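Alpha-1,4-endofucoidanase (Mariniflexile fucanivorans, PDB 6DLH) hydrolyses the alpha-1,4-fucosidic linkages of fucoidan from within the chain, as a retaining family 107 glycoside hydrolase carrying calcium ions and Ig-like domains behind its catalytic domain. Local coordinates at residues T543-L554 against D585-A595; R54-G62 against P116-E124. All coordinates share one frame; numbering follows the deposited sequence.

How the interactions relate
From the N terminus, the chain first runs through the catalytic domain with its parallel sheet. Interaction 2 closes there: the loop 54-62, after strand 46-49, meets the loop 116-124, ahead of helix 129-139. The 53 residues between them form a large loop that holds helix 66-71, strand 80-84 and helix 100-104. Much later, interaction 1 closes a loop of 30 residues inside an Ig-like domain, where strand 550-553 pairs with strand 586-590. The two contacts follow in series, neither nesting nor crossing. Yet they meet in space. Leu551 CD1 packs on Gly62 CA at 3.8 Å, and Lys553 NZ forms a salt bridge with Asp127 OD1. This Ig-like domain therefore rests against the catalytic domain.

Interaction 1: T543-L554 against D585-A595; sequences TALKDYGSLLKL and DTWRLSGMPTA
Arg588 lies across the backbone of 548-551. Its CB is on the face of the sheet shared with Leu551. CG is anti to the backbone N (chi1 163°), and a bend at chi2 (92°) turns the chain toward the other strand. Arg588 CD meets Ser550 O at 3.9 Å and Leu551 CD2 at 4.0 Å. NE passes Gly549 CA, and its bond to Leu589 O in its own strand is weak. Arg588 NH2 donates to Tyr548 O at 3.3 Å, with that oxygen near the guanidinium plane. Without the long chain, as with an alanine here, Tyr548 O would probably lose this donor and Leu551 CD2 its neighbour CD.

Strands 550-553 and 586-590 pair antiparallel. Ser550 and Leu589 form a hydrogen-bonded pair, as do Leu552 and Trp587. Leu552 N reaches Trp587 O at 2.9 Å. Strand 586-590 is the middle of a three-stranded sheet in the Ig-like domain, with 578-583 on its other side. Leu552, Trp587 and Leu589 share one face of it; Leu552 CD1 and Leu589 CD1 meet at 4.2 Å. Tyr548 lies alongside Leu589, pointing the same way, with CE2 near Leu589 CB. Its OH bonds to Ala540 O in strand 537-543.

Beyond the paired strands, residues 544-548 stay beside 590-594. Tyr548 N donates to Gly591 O at 2.8 Å. A water links Asp547 OD1 to Gly591 N. Met592 places CG 3.4 Å from Lys546 N. A bend at chi3 (-87°) carries its CE to the carboxylate of Asp547. Leu545, a middle residue of the type II turn 543-546, donates through N to Pro593 O at 2.7 Å.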
ATOM      1  N   THR A 543      22.624  -4.412  11.813  1.00 45.19           N
ATOM      2  CA  THR A 543      23.389  -5.645  11.897  1.00 44.13           C
ATOM      3  C   THR A 543      24.279  -5.729  10.662  1.00 47.67           C
ATOM      4  O   THR A 543      23.824  -5.454   9.553  1.00 46.61           O
ATOM      5  CB  THR A 543      22.464  -6.864  11.991  1.00 43.91           C
ATOM      6  OG1 THR A 543      21.565  -6.665  13.082  1.00 44.04           O
ATOM      7  CG2 THR A 543      23.209  -8.172  12.161  1.00 42.99           C
ATOM      8  N   ALA A 544      25.555  -6.087  10.868  1.00 48.32           N
ATOM      9  CA  ALA A 544      26.493  -6.248   9.769  1.00 45.89           C
ATOM     10  C   ALA A 544      25.953  -7.292   8.796  1.00 46.85           C
ATOM     11  O   ALA A 544      25.389  -8.295   9.222  1.00 49.69           O
ATOM     12  CB  ALA A 544      27.836  -6.664  10.309  1.00 46.50           C
ATOM     13  N   LEU A 545      26.129  -7.036   7.495  1.00 48.49           N
ATOM     14  CA  LEU A 545      25.741  -7.965   6.441  1.00 49.87           C
ATOM     15  C   LEU A 545      24.227  -8.184   6.473  1.00 49.67           C
ATOM     16  O   LEU A 545      23.749  -9.302   6.291  1.00 48.74           O
ATOM     17  CB  LEU A 545      26.510  -9.287   6.605  1.00 48.76           C
ATOM     18  CG  LEU A 545      28.035  -9.179   6.710  1.00 48.20           C
ATOM     19  CD1 LEU A 545      28.668 -10.558   6.777  1.00 46.65           C
ATOM     20  CD2 LEU A 545      28.624  -8.381   5.553  1.00 44.96           C
ATOM     21  N   LYS A 546      23.487  -7.100   6.729  1.00 48.67           N
ATOM     22  CA  LYS A 546      22.034  -7.099   6.707  1.00 48.53           C
ATOM     23  C   LYS A 546      21.566  -5.703   6.316  1.00 47.29           C
ATOM     24  O   LYS A 546      22.073  -4.711   6.835  1.00 48.48           O
ATOM     25  CB  LYS A 546      21.465  -7.524   8.066  1.00 46.82           C
ATOM     26  CG  LYS A 546      19.957  -7.730   8.098  1.00 46.65           C
ATOM     27  CD  LYS A 546      19.430  -8.169   9.446  1.00 48.81           C
ATOM     28  CE  LYS A 546      17.933  -8.409   9.448  1.00 48.40           C
ATOM     29  NZ  LYS A 546      17.172  -7.158   9.196  1.00 49.29           N
ATOM     30  N   ASP A 547      20.601  -5.641   5.394  1.00 47.70           N
ATOM     31  CA  ASP A 547      20.088  -4.373   4.902  1.00 48.48           C
ATOM     32  C   ASP A 547      19.400  -3.624   6.040  1.00 45.88           C
ATOM     33  O   ASP A 547      18.560  -4.183   6.739  1.00 45.38           O
ATOM     34  CB  ASP A 547      19.184  -4.583   3.687  1.00 54.75           C
ATOM     35  CG  ASP A 547      19.958  -5.044   2.465  1.00 61.74           C
ATOM     36  OD1 ASP A 547      20.689  -4.209   1.895  1.00 67.74           O
ATOM     37  OD2 ASP A 547      19.843  -6.237   2.108  1.00 64.41           O
ATOM     38  N   TYR A 548      19.787  -2.358   6.224  1.00 42.08           N
ATOM     39  CA  TYR A 548      19.265  -1.546   7.307  1.00 40.91           C
ATOM     40  C   TYR A 548      17.970  -0.884   6.843  1.00 38.94           C
ATOM     41  O   TYR A 548      17.799  -0.616   5.658  1.00 36.49           O
ATOM     42  CB  TYR A 548      20.311  -0.523   7.766  1.00 39.51           C
ATOM     43  CG  TYR A 548      19.880   0.341   8.925  1.00 39.40           C
ATOM     44  CD1 TYR A 548      19.800  -0.174  10.210  1.00 38.49           C
ATOM     45  CD2 TYR A 548      19.528   1.669   8.734  1.00 38.82           C
ATOM     46  CE1 TYR A 548      19.402   0.610  11.280  1.00 39.07           C
ATOM     47  CE2 TYR A 548      19.119   2.466   9.792  1.00 39.02           C
ATOM     48  CZ  TYR A 548      19.057   1.934  11.069  1.00 40.47           C
ATOM     49  OH  TYR A 548      18.652   2.709  12.119  1.00 43.20           O
ATOM     50  N   GLY A 549      17.064  -0.632   7.790  1.00 38.38           N
ATOM     51  CA  GLY A 549      15.812   0.033   7.473  1.00 39.44           C
ATOM     52  C   GLY A 549      15.360   0.942   8.609  1.00 40.04           C
ATOM     53  O   GLY A 549      15.053   0.462   9.699  1.00 41.49           O
ATOM     54  N   SER A 550      15.339   2.255   8.337  1.00 39.37           N
ATOM     55  CA  SER A 550      14.794   3.227   9.271  1.00 39.58           C
ATOM     56  C   SER A 550      14.218   4.421   8.510  1.00 39.73           C
ATOM     57  O   SER A 550      14.664   4.735   7.409  1.00 41.23           O
ATOM     58  CB  SER A 550      15.830   3.648  10.285  1.00 42.77           C
ATOM     59  OG  SER A 550      15.213   4.237  11.422  1.00 47.31           O
ATOM     60  N   LEU A 551      13.234   5.086   9.122  1.00 36.23           N
ATOM     61  CA  LEU A 551      12.515   6.173   8.479  1.00 38.13           C
ATOM     62  C   LEU A 551      12.740   7.485   9.225  1.00 37.48           C
ATOM     63  O   LEU A 551      12.885   7.507  10.445  1.00 41.00           O
ATOM     64  CB  LEU A 551      11.022   5.828   8.439  1.00 35.46           C
ATOM     65  CG  LEU A 551      10.657   4.594   7.612  1.00 33.72           C
ATOM     66  CD1 LEU A 551       9.197   4.221   7.809  1.00 33.10           C
ATOM     67  CD2 LEU A 551      10.961   4.824   6.138  1.00 32.66           C
ATOM     68  N   LEU A 552      12.752   8.578   8.459  1.00 36.43           N
ATOM     69  CA  LEU A 552      12.686   9.917   9.012  1.00 35.95           C
ATOM     70  C   LEU A 552      11.453  10.597   8.429  1.00 36.22           C
ATOM     71  O   LEU A 552      11.301  10.642   7.215  1.00 38.31           O
ATOM     72  CB  LEU A 552      13.977  10.657   8.648  1.00 36.24           C
ATOM     73  CG  LEU A 552      15.264  10.023   9.177  1.00 36.22           C
ATOM     74  CD1 LEU A 552      16.488  10.759   8.656  1.00 36.57           C
ATOM     75  CD2 LEU A 552      15.268   9.991  10.699  1.00 38.11           C
ATOM     76  N   LYS A 553      10.575  11.113   9.295  1.00 36.53           N
ATOM     77  CA  LYS A 553       9.272  11.575   8.843  1.00 39.24           C
ATOM     78  C   LYS A 553       8.950  12.958   9.405  1.00 40.60           C
ATOM     79  O   LYS A 553       9.090  13.209  10.603  1.00 42.38           O
ATOM     80  CB  LYS A 553       8.179  10.577   9.244  1.00 40.34           C
ATOM     81  CG  LYS A 553       8.311   9.183   8.647  1.00 42.46           C
ATOM     82  CD  LYS A 553       7.032   8.376   8.718  1.00 44.48           C
ATOM     83  CE  LYS A 553       6.738   7.831  10.097  1.00 44.50           C
ATOM     84  NZ  LYS A 553       5.312   7.455  10.234  1.00 49.14           N
ATOM     85  N   LEU A 554       8.483  13.838   8.512  1.00 39.85           N
ATOM     86  CA  LEU A 554       7.997  15.160   8.866  1.00 39.42           C
ATOM     87  C   LEU A 554       6.979  15.020   9.996  1.00 40.26           C
ATOM     88  O   LEU A 554       6.091  14.169   9.935  1.00 39.24           O
ATOM     89  CB  LEU A 554       7.377  15.786   7.610  1.00 40.83           C
ATOM     90  CG  LEU A 554       6.902  17.237   7.708  1.00 44.18           C
ATOM     91  CD1 LEU A 554       8.083  18.201   7.785  1.00 39.62           C
ATOM     92  CD2 LEU A 554       6.004  17.588   6.521  1.00 41.66           C
ATOM     93  N   ASP A 585       7.403  14.014   2.738  1.00 42.57           N
ATOM     94  CA  ASP A 585       7.315  13.989   4.186  1.00 40.88           C
ATOM     95  C   ASP A 585       7.999  12.743   4.739  1.00 37.94           C
ATOM     96  O   ASP A 585       7.905  12.476   5.933  1.00 39.46           O
ATOM     97  CB  ASP A 585       5.872  14.207   4.662  1.00 43.34           C
ATOM     98  CG  ASP A 585       4.895  13.071   4.386  1.00 46.48           C
ATOM     99  OD1 ASP A 585       5.326  12.014   3.872  1.00 46.71           O
ATOM    100  OD2 ASP A 585       3.695  13.254   4.698  1.00 47.46           O
ATOM    101  N   THR A 586       8.701  11.998   3.876  1.00 35.35           N
ATOM    102  CA  THR A 586       9.218  10.698   4.272  1.00 35.01           C
ATOM    103  C   THR A 586      10.553  10.412   3.590  1.00 35.69           C
ATOM    104  O   THR A 586      10.655  10.421   2.361  1.00 39.26           O
ATOM    105  CB  THR A 586       8.187   9.585   4.018  1.00 34.95           C
ATOM    106  OG1 THR A 586       6.947   9.894   4.663  1.00 33.56           O
ATOM    107  CG2 THR A 586       8.664   8.231   4.490  1.00 34.71           C
ATOM    108  N   TRP A 587      11.569  10.131   4.413  1.00 34.47           N
ATOM    109  CA  TRP A 587      12.886   9.741   3.936  1.00 34.09           C
ATOM    110  C   TRP A 587      13.242   8.389   4.538  1.00 34.85           C
ATOM    111  O   TRP A 587      12.722   8.016   5.588  1.00 34.15           O
ATOM    112  CB  TRP A 587      13.936  10.804   4.287  1.00 33.11           C
ATOM    113  CG  TRP A 587      13.673  12.148   3.681  1.00 31.92           C
ATOM    114  CD1 TRP A 587      12.631  12.990   3.958  1.00 32.34           C
ATOM    115  CD2 TRP A 587      14.473  12.819   2.693  1.00 31.83           C
ATOM    116  NE1 TRP A 587      12.728  14.135   3.214  1.00 32.89           N
ATOM    117  CE2 TRP A 587      13.847  14.057   2.424  1.00 33.53           C
ATOM    118  CE3 TRP A 587      15.644  12.491   2.002  1.00 33.24           C
ATOM    119  CZ2 TRP A 587      14.361  14.965   1.498  1.00 34.74           C
ATOM    120  CZ3 TRP A 587      16.151  13.391   1.088  1.00 33.80           C
ATOM    121  CH2 TRP A 587      15.520  14.612   0.844  1.00 33.47           C
ATOM    122  N   ARG A 588      14.150   7.677   3.868  1.00 38.41           N
ATOM    123  CA  ARG A 588      14.498   6.318   4.243  1.00 41.57           C
ATOM    124  C   ARG A 588      16.013   6.197   4.378  1.00 40.32           C
ATOM    125  O   ARG A 588      16.748   6.620   3.489  1.00 41.84           O
ATOM    126  CB  ARG A 588      13.970   5.347   3.180  1.00 46.12           C
ATOM    127  CG  ARG A 588      14.586   3.957   3.219  1.00 51.10           C
ATOM    128  CD  ARG A 588      13.804   2.969   4.066  1.00 57.65           C
ATOM    129  NE  ARG A 588      14.540   1.724   4.254  1.00 60.57           N
ATOM    130  CZ  ARG A 588      14.437   0.651   3.477  1.00 60.84           C
ATOM    131  NH1 ARG A 588      13.610   0.657   2.445  1.00 59.76           N
ATOM    132  NH2 ARG A 588      15.166  -0.422   3.738  1.00 58.33           N
ATOM    133  N   LEU A 589      16.452   5.604   5.496  1.00 40.34           N
ATOM    134  CA  LEU A 589      17.840   5.222   5.705  1.00 40.12           C
ATOM    135  C   LEU A 589      17.986   3.730   5.439  1.00 39.68           C
ATOM    136  O   LEU A 589      17.262   2.916   6.008  1.00 41.08           O
ATOM    137  CB  LEU A 589      18.262   5.536   7.145  1.00 38.35           C
ATOM    138  CG  LEU A 589      18.263   7.010   7.545  1.00 37.64           C
ATOM    139  CD1 LEU A 589      18.540   7.148   9.031  1.00 35.67           C
ATOM    140  CD2 LEU A 589      19.287   7.795   6.737  1.00 36.46           C
ATOM    141  N   SER A 590      18.944   3.386   4.579  1.00 41.14           N
ATOM    142  CA  SER A 590      19.213   1.995   4.259  1.00 40.64           C
ATOM    143  C   SER A 590      20.719   1.795   4.156  1.00 42.37           C
ATOM    144  O   SER A 590      21.494   2.622   4.638  1.00 41.56           O
ATOM    145  CB  SER A 590      18.501   1.571   2.987  1.00 39.74           C
ATOM    146  OG  SER A 590      18.919   2.353   1.874  1.00 37.22           O
ATOM    147  N   GLY A 591      21.108   0.706   3.486  1.00 43.73           N
ATOM    148  CA  GLY A 591      22.505   0.352   3.320  1.00 42.28           C
ATOM    149  C   GLY A 591      22.844  -0.875   4.151  1.00 41.32           C
ATOM    150  O   GLY A 591      22.115  -1.215   5.081  1.00 43.16           O
ATOM    151  N   MET A 592      23.946  -1.537   3.788  1.00 44.23           N
ATOM    152  CA  MET A 592      24.400  -2.725   4.491  1.00 45.65           C
ATOM    153  C   MET A 592      25.750  -2.427   5.143  1.00 47.67           C
ATOM    154  O   MET A 592      26.739  -2.206   4.446  1.00 47.38           O
ATOM    155  CB  MET A 592      24.545  -3.903   3.524  1.00 45.59           C
ATOM    156  CG  MET A 592      24.853  -5.213   4.211  1.00 46.41           C
ATOM    157  SD  MET A 592      25.131  -6.571   3.047  1.00 50.61           S
ATOM    158  CE  MET A 592      23.453  -7.154   2.807  1.00 50.12           C
ATOM    159  N   PRO A 593      25.825  -2.372   6.494  1.00 48.58           N
ATOM    160  CA  PRO A 593      27.112  -2.318   7.188  1.00 49.55           C
ATOM    161  C   PRO A 593      27.869  -3.637   7.049  1.00 47.70           C
ATOM    162  O   PRO A 593      27.280  -4.670   6.741  1.00 48.02           O
ATOM    163  CB  PRO A 593      26.731  -2.072   8.657  1.00 49.64           C
ATOM    164  CG  PRO A 593      25.308  -2.579   8.776  1.00 48.67           C
ATOM    165  CD  PRO A 593      24.682  -2.326   7.421  1.00 47.92           C
ATOM    166  N   THR A 594      29.186  -3.569   7.262  1.00 49.10           N
ATOM    167  CA  THR A 594      30.046  -4.740   7.312  1.00 49.81           C
ATOM    168  C   THR A 594      30.516  -4.905   8.755  1.00 51.97           C
ATOM    169  O   THR A 594      30.221  -4.057   9.600  1.00 53.99           O
ATOM    170  CB  THR A 594      31.230  -4.595   6.340  1.00 50.33           C
ATOM    171  OG1 THR A 594      32.139  -3.626   6.866  1.00 51.37           O
ATOM    172  CG2 THR A 594      30.818  -4.188   4.941  1.00 44.37           C
ATOM    173  N   ALA A 595      31.263  -5.982   9.022  1.00 47.98           N
ATOM    174  CA  ALA A 595      31.830  -6.216  10.339  1.00 48.90           C
ATOM    175  C   ALA A 595      32.750  -5.061  10.745  1.00 49.84           C
ATOM    176  O   ALA A 595      32.912  -4.782  11.931  1.00 54.08           O
ATOM    177  CB  ALA A 595      32.547  -7.539  10.354  1.00 49.57           C
TER
HETATM  178  O   HOH W   1      19.958  -1.650   2.504  1.00 47.79           O

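Interaction 2: R54-G62 against P116-E124; sequences RTFNGNIEG and PINLVAPRE
Glu61 and Arg123 cross at about a right angle as side chains, but their flat ends lie nearly coplanar, 17° apart. Arg123 grips side-on. Arg123 NH2 donates to Glu61 OE1 at 3.0 Å, and Arg123 NE to Glu61 OE2 at 3.1 Å. Both oxygens use their syn lone pairs. Glu61 OE2 also takes Arg123 N on its anti lone pair, at 2.9 Å. A bend at chi3 (-89°) folds the arginine back, so one carboxylate is held by its backbone and its guanidinium together. Leu119 CD2 sits over one guanidinium face, offset toward the rim. Next to this pair in sequence, Ile60 and Pro122 lie side by side, with CG2 of Ile60 against CB of Pro122.

Asn57 makes the second link. Its amide carbon lies near Pro116 O, and Asn57 OD1 accepts from Leu119 N at 2.8 Å, nearly in line with the side-chain C=O. The backbone N of Asn57 donates to Leu119 O at 2.7 Å. Asn57 ND2 is hydrogen-bonded to Asp164 O. Asn57 and Gly58 are the middle residues of a type I' turn, and a CB on Gly58 would clash with Arg123 NH2.

This is loop-to-loop packing in the catalytic domain, away from the calcium sites. With three N-H donors on one carboxylate, the charge of Glu61 is probably well stabilised. The bidentate pairing and the bond from Arg123 N probably keep the carboxylate from turning.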
ATOM      1  N   ARG A  54       2.940  -8.716  -1.228  1.00 37.39           N
ATOM      2  CA  ARG A  54       3.828  -9.296  -0.228  1.00 35.27           C
ATOM      3  C   ARG A  54       4.167  -8.230   0.808  1.00 33.01           C
ATOM      4  O   ARG A  54       5.289  -7.750   0.857  1.00 35.61           O
ATOM      5  CB  ARG A  54       5.041  -9.947  -0.905  1.00 35.67           C
ATOM      6  CG  ARG A  54       4.658 -10.874  -2.050  1.00 37.40           C
ATOM      7  CD  ARG A  54       5.752 -11.746  -2.649  1.00 41.46           C
ATOM      8  NE  ARG A  54       6.208 -12.792  -1.736  1.00 44.56           N
ATOM      9  CZ  ARG A  54       5.555 -13.924  -1.462  1.00 46.44           C
ATOM     10  NH1 ARG A  54       4.426 -14.224  -2.086  1.00 42.85           N
ATOM     11  NH2 ARG A  54       6.039 -14.754  -0.554  1.00 48.10           N
ATOM     12  N   THR A  55       3.171  -7.846   1.612  1.00 33.57           N
ATOM     13  CA  THR A  55       3.254  -6.639   2.416  1.00 35.96           C
ATOM     14  C   THR A  55       3.718  -6.942   3.838  1.00 38.79           C
ATOM     15  O   THR A  55       3.948  -6.017   4.611  1.00 36.98           O
ATOM     16  CB  THR A  55       1.896  -5.933   2.512  1.00 36.72           C
ATOM     17  OG1 THR A  55       1.015  -6.817   3.204  1.00 36.83           O
ATOM     18  CG2 THR A  55       1.320  -5.552   1.163  1.00 37.30           C
ATOM     19  N   PHE A  56       3.851  -8.236   4.164  1.00 40.66           N
ATOM     20  CA  PHE A  56       4.032  -8.729   5.522  1.00 42.22           C
ATOM     21  C   PHE A  56       5.465  -8.501   6.009  1.00 44.11           C
ATOM     22  O   PHE A  56       6.364  -8.245   5.211  1.00 47.94           O
ATOM     23  CB  PHE A  56       3.729 -10.230   5.550  1.00 40.58           C
ATOM     24  CG  PHE A  56       4.313 -10.983   4.381  1.00 39.26           C
ATOM     25  CD1 PHE A  56       5.686 -11.167   4.262  1.00 38.88           C
ATOM     26  CD2 PHE A  56       3.494 -11.485   3.381  1.00 37.49           C
ATOM     27  CE1 PHE A  56       6.223 -11.842   3.173  1.00 37.90           C
ATOM     28  CE2 PHE A  56       4.031 -12.165   2.298  1.00 36.88           C
ATOM     29  CZ  PHE A  56       5.394 -12.345   2.194  1.00 38.07           C
ATOM     30  N   ASN A  57       5.654  -8.622   7.332  1.00 44.75           N
ATOM     31  CA  ASN A  57       6.959  -8.751   7.968  1.00 42.22           C
ATOM     32  C   ASN A  57       7.796  -7.499   7.730  1.00 41.68           C
ATOM     33  O   ASN A  57       8.980  -7.599   7.413  1.00 39.28           O
ATOM     34  CB  ASN A  57       7.696 -10.019   7.534  1.00 41.01           C
ATOM     35  CG  ASN A  57       7.000 -11.284   7.990  1.00 43.96           C
ATOM     36  OD1 ASN A  57       6.319 -11.292   9.019  1.00 43.90           O
ATOM     37  ND2 ASN A  57       7.149 -12.348   7.217  1.00 40.98           N
ATOM     38  N   GLY A  58       7.139  -6.339   7.866  1.00 42.79           N
ATOM     39  CA  GLY A  58       7.766  -5.033   7.741  1.00 45.93           C
ATOM     40  C   GLY A  58       7.854  -4.513   6.305  1.00 43.48           C
ATOM     41  O   GLY A  58       8.128  -3.331   6.102  1.00 45.03           O
ATOM     42  N   ASN A  59       7.626  -5.393   5.320  1.00 42.32           N
ATOM     43  CA  ASN A  59       7.756  -5.061   3.907  1.00 42.16           C
ATOM     44  C   ASN A  59       7.053  -3.749   3.542  1.00 40.31           C
ATOM     45  O   ASN A  59       7.584  -2.991   2.742  1.00 40.85           O
ATOM     46  CB  ASN A  59       7.312  -6.205   2.993  1.00 43.50           C
ATOM     47  CG  ASN A  59       8.243  -7.402   2.996  1.00 44.62           C
ATOM     48  OD1 ASN A  59       9.413  -7.296   3.353  1.00 44.07           O
ATOM     49  ND2 ASN A  59       7.739  -8.549   2.566  1.00 44.21           N
ATOM     50  N   ILE A  60       5.879  -3.471   4.128  1.00 39.93           N
ATOM     51  CA  ILE A  60       5.042  -2.353   3.703  1.00 39.19           C
ATOM     52  C   ILE A  60       5.460  -1.049   4.385  1.00 39.68           C
ATOM     53  O   ILE A  60       5.047   0.035   3.972  1.00 37.30           O
ATOM     54  CB  ILE A  60       3.537  -2.652   3.908  1.00 37.05           C
ATOM     55  CG1 ILE A  60       2.631  -1.650   3.185  1.00 34.84           C
ATOM     56  CG2 ILE A  60       3.189  -2.743   5.386  1.00 38.60           C
ATOM     57  CD1 ILE A  60       2.742  -1.682   1.675  1.00 32.66           C
ATOM     58  N   GLU A  61       6.262  -1.151   5.448  1.00 41.73           N
ATOM     59  CA  GLU A  61       6.712   0.028   6.172  1.00 41.43           C
ATOM     60  C   GLU A  61       7.442   0.975   5.219  1.00 38.32           C
ATOM     61  O   GLU A  61       8.353   0.562   4.502  1.00 36.50           O
ATOM     62  CB  GLU A  61       7.597  -0.397   7.343  1.00 43.62           C
ATOM     63  CG  GLU A  61       6.798  -0.893   8.534  1.00 47.73           C
ATOM     64  CD  GLU A  61       7.520  -1.858   9.460  1.00 48.04           C
ATOM     65  OE1 GLU A  61       8.623  -2.327   9.096  1.00 46.72           O
ATOM     66  OE2 GLU A  61       6.959  -2.154  10.531  1.00 47.72           O
ATOM     67  N   GLY A  62       7.004   2.240   5.201  1.00 36.25           N
ATOM     68  CA  GLY A  62       7.699   3.290   4.470  1.00 37.69           C
ATOM     69  C   GLY A  62       7.272   3.423   3.006  1.00 36.80           C
ATOM     70  O   GLY A  62       7.782   4.285   2.296  1.00 36.54           O
ATOM     71  N   PRO A 116      11.720 -10.416  10.399  1.00 51.74           N
ATOM     72  CA  PRO A 116      10.463 -10.832  11.025  1.00 51.16           C
ATOM     73  C   PRO A 116       9.718 -11.961  10.308  1.00 53.25           C
ATOM     74  O   PRO A 116       9.953 -12.250   9.129  1.00 51.21           O
ATOM     75  CB  PRO A 116       9.623  -9.545  11.029  1.00 50.25           C
ATOM     76  CG  PRO A 116      10.653  -8.441  10.998  1.00 49.03           C
ATOM     77  CD  PRO A 116      11.744  -8.976  10.094  1.00 49.17           C
ATOM     78  N   ILE A 117       8.839 -12.614  11.077  1.00 53.75           N
ATOM     79  CA  ILE A 117       7.967 -13.685  10.624  1.00 53.40           C
ATOM     80  C   ILE A 117       6.715 -13.623  11.496  1.00 53.16           C
ATOM     81  O   ILE A 117       6.791 -13.207  12.652  1.00 51.61           O
ATOM     82  CB  ILE A 117       8.695 -15.047  10.683  1.00 54.13           C
ATOM     83  CG1 ILE A 117       8.525 -15.849   9.390  1.00 56.44           C
ATOM     84  CG2 ILE A 117       8.293 -15.852  11.909  1.00 56.82           C
ATOM     85  CD1 ILE A 117       9.657 -16.814   9.110  1.00 58.32           C
ATOM     86  N   ASN A 118       5.558 -13.958  10.911  1.00 52.65           N
ATOM     87  CA  ASN A 118       4.273 -13.865  11.591  1.00 49.16           C
ATOM     88  C   ASN A 118       3.887 -12.413  11.864  1.00 47.61           C
ATOM     89  O   ASN A 118       3.009 -12.161  12.686  1.00 46.95           O
ATOM     90  CB  ASN A 118       4.228 -14.691  12.882  1.00 56.18           C
ATOM     91  CG  ASN A 118       3.998 -16.169  12.643  1.00 60.34           C
ATOM     92  OD1 ASN A 118       2.967 -16.568  12.104  1.00 61.58           O
ATOM     93  ND2 ASN A 118       4.952 -16.992  13.051  1.00 59.58           N
ATOM     94  N   LEU A 119       4.528 -11.457  11.177  1.00 47.29           N
ATOM     95  CA  LEU A 119       4.120 -10.065  11.298  1.00 48.12           C
ATOM     96  C   LEU A 119       3.289  -9.675  10.074  1.00 48.04           C
ATOM     97  O   LEU A 119       3.797  -9.656   8.953  1.00 46.93           O
ATOM     98  CB  LEU A 119       5.352  -9.167  11.477  1.00 46.83           C
ATOM     99  CG  LEU A 119       5.063  -7.667  11.581  1.00 46.84           C
ATOM    100  CD1 LEU A 119       4.242  -7.331  12.820  1.00 44.37           C
ATOM    101  CD2 LEU A 119       6.348  -6.850  11.541  1.00 46.31           C
ATOM    102  N   VAL A 120       2.005  -9.378  10.307  1.00 44.55           N
ATOM    103  CA  VAL A 120       1.060  -9.199   9.216  1.00 45.04           C
ATOM    104  C   VAL A 120       0.413  -7.824   9.319  1.00 45.80           C
ATOM    105  O   VAL A 120      -0.672  -7.600   8.787  1.00 46.79           O
ATOM    106  CB  VAL A 120       0.008 -10.327   9.125  1.00 46.35           C
ATOM    107  CG1 VAL A 120       0.586 -11.612   8.557  1.00 44.03           C
ATOM    108  CG2 VAL A 120      -0.719 -10.585  10.438  1.00 44.61           C
ATOM    109  N   ALA A 121       1.094  -6.914  10.020  1.00 45.51           N
ATOM    110  CA  ALA A 121       0.796  -5.495   9.940  1.00 44.15           C
ATOM    111  C   ALA A 121       2.110  -4.717   9.982  1.00 47.19           C
ATOM    112  O   ALA A 121       3.159  -5.288  10.278  1.00 44.38           O
ATOM    113  CB  ALA A 121      -0.146  -5.083  11.046  1.00 39.81           C
ATOM    114  N   PRO A 122       2.108  -3.409   9.640  1.00 48.92           N
ATOM    115  CA  PRO A 122       3.257  -2.549   9.930  1.00 49.33           C
ATOM    116  C   PRO A 122       3.292  -2.249  11.429  1.00 48.32           C
ATOM    117  O   PRO A 122       2.253  -1.964  12.029  1.00 46.70           O
ATOM    118  CB  PRO A 122       2.933  -1.281   9.128  1.00 47.84           C
ATOM    119  CG  PRO A 122       1.418  -1.243   9.091  1.00 46.34           C
ATOM    120  CD  PRO A 122       1.013  -2.695   8.962  1.00 47.56           C
ATOM    121  N   ARG A 123       4.495  -2.316  12.019  1.00 48.70           N
ATOM    122  CA  ARG A 123       4.690  -2.064  13.443  1.00 49.09           C
ATOM    123  C   ARG A 123       4.249  -0.638  13.766  1.00 50.76           C
ATOM    124  O   ARG A 123       4.687   0.313  13.122  1.00 55.89           O
ATOM    125  CB  ARG A 123       6.150  -2.293  13.848  1.00 46.72           C
ATOM    126  CG  ARG A 123       6.647  -3.721  13.674  1.00 44.50           C
ATOM    127  CD  ARG A 123       8.158  -3.791  13.758  1.00 45.64           C
ATOM    128  NE  ARG A 123       8.831  -3.612  12.477  1.00 44.78           N
ATOM    129  CZ  ARG A 123       9.785  -4.408  11.992  1.00 47.80           C
ATOM    130  NH1 ARG A 123      10.238  -5.427  12.702  1.00 47.66           N
ATOM    131  NH2 ARG A 123      10.299  -4.173  10.796  1.00 48.01           N
ATOM    132  N   GLU A 124       3.375  -0.507  14.768  1.00 53.63           N
ATOM    133  CA  GLU A 124       2.731   0.757  15.099  1.00 55.89           C
ATOM    134  C   GLU A 124       3.769   1.845  15.371  1.00 58.16           C
ATOM    135  O   GLU A 124       3.485   3.031  15.210  1.00 60.49           O
ATOM    136  CB  GLU A 124       1.816   0.570  16.312  1.00 60.68           C
ATOM    137  CG  GLU A 124       0.455   1.226  16.159  1.00 65.64           C
ATOM    138  CD  GLU A 124       0.410   2.738  16.290  1.00 67.99           C
ATOM    139  OE1 GLU A 124       1.272   3.297  16.989  1.00 71.96           O
ATOM    140  OE2 GLU A 124      -0.499   3.355  15.699  1.00 69.41           O
TER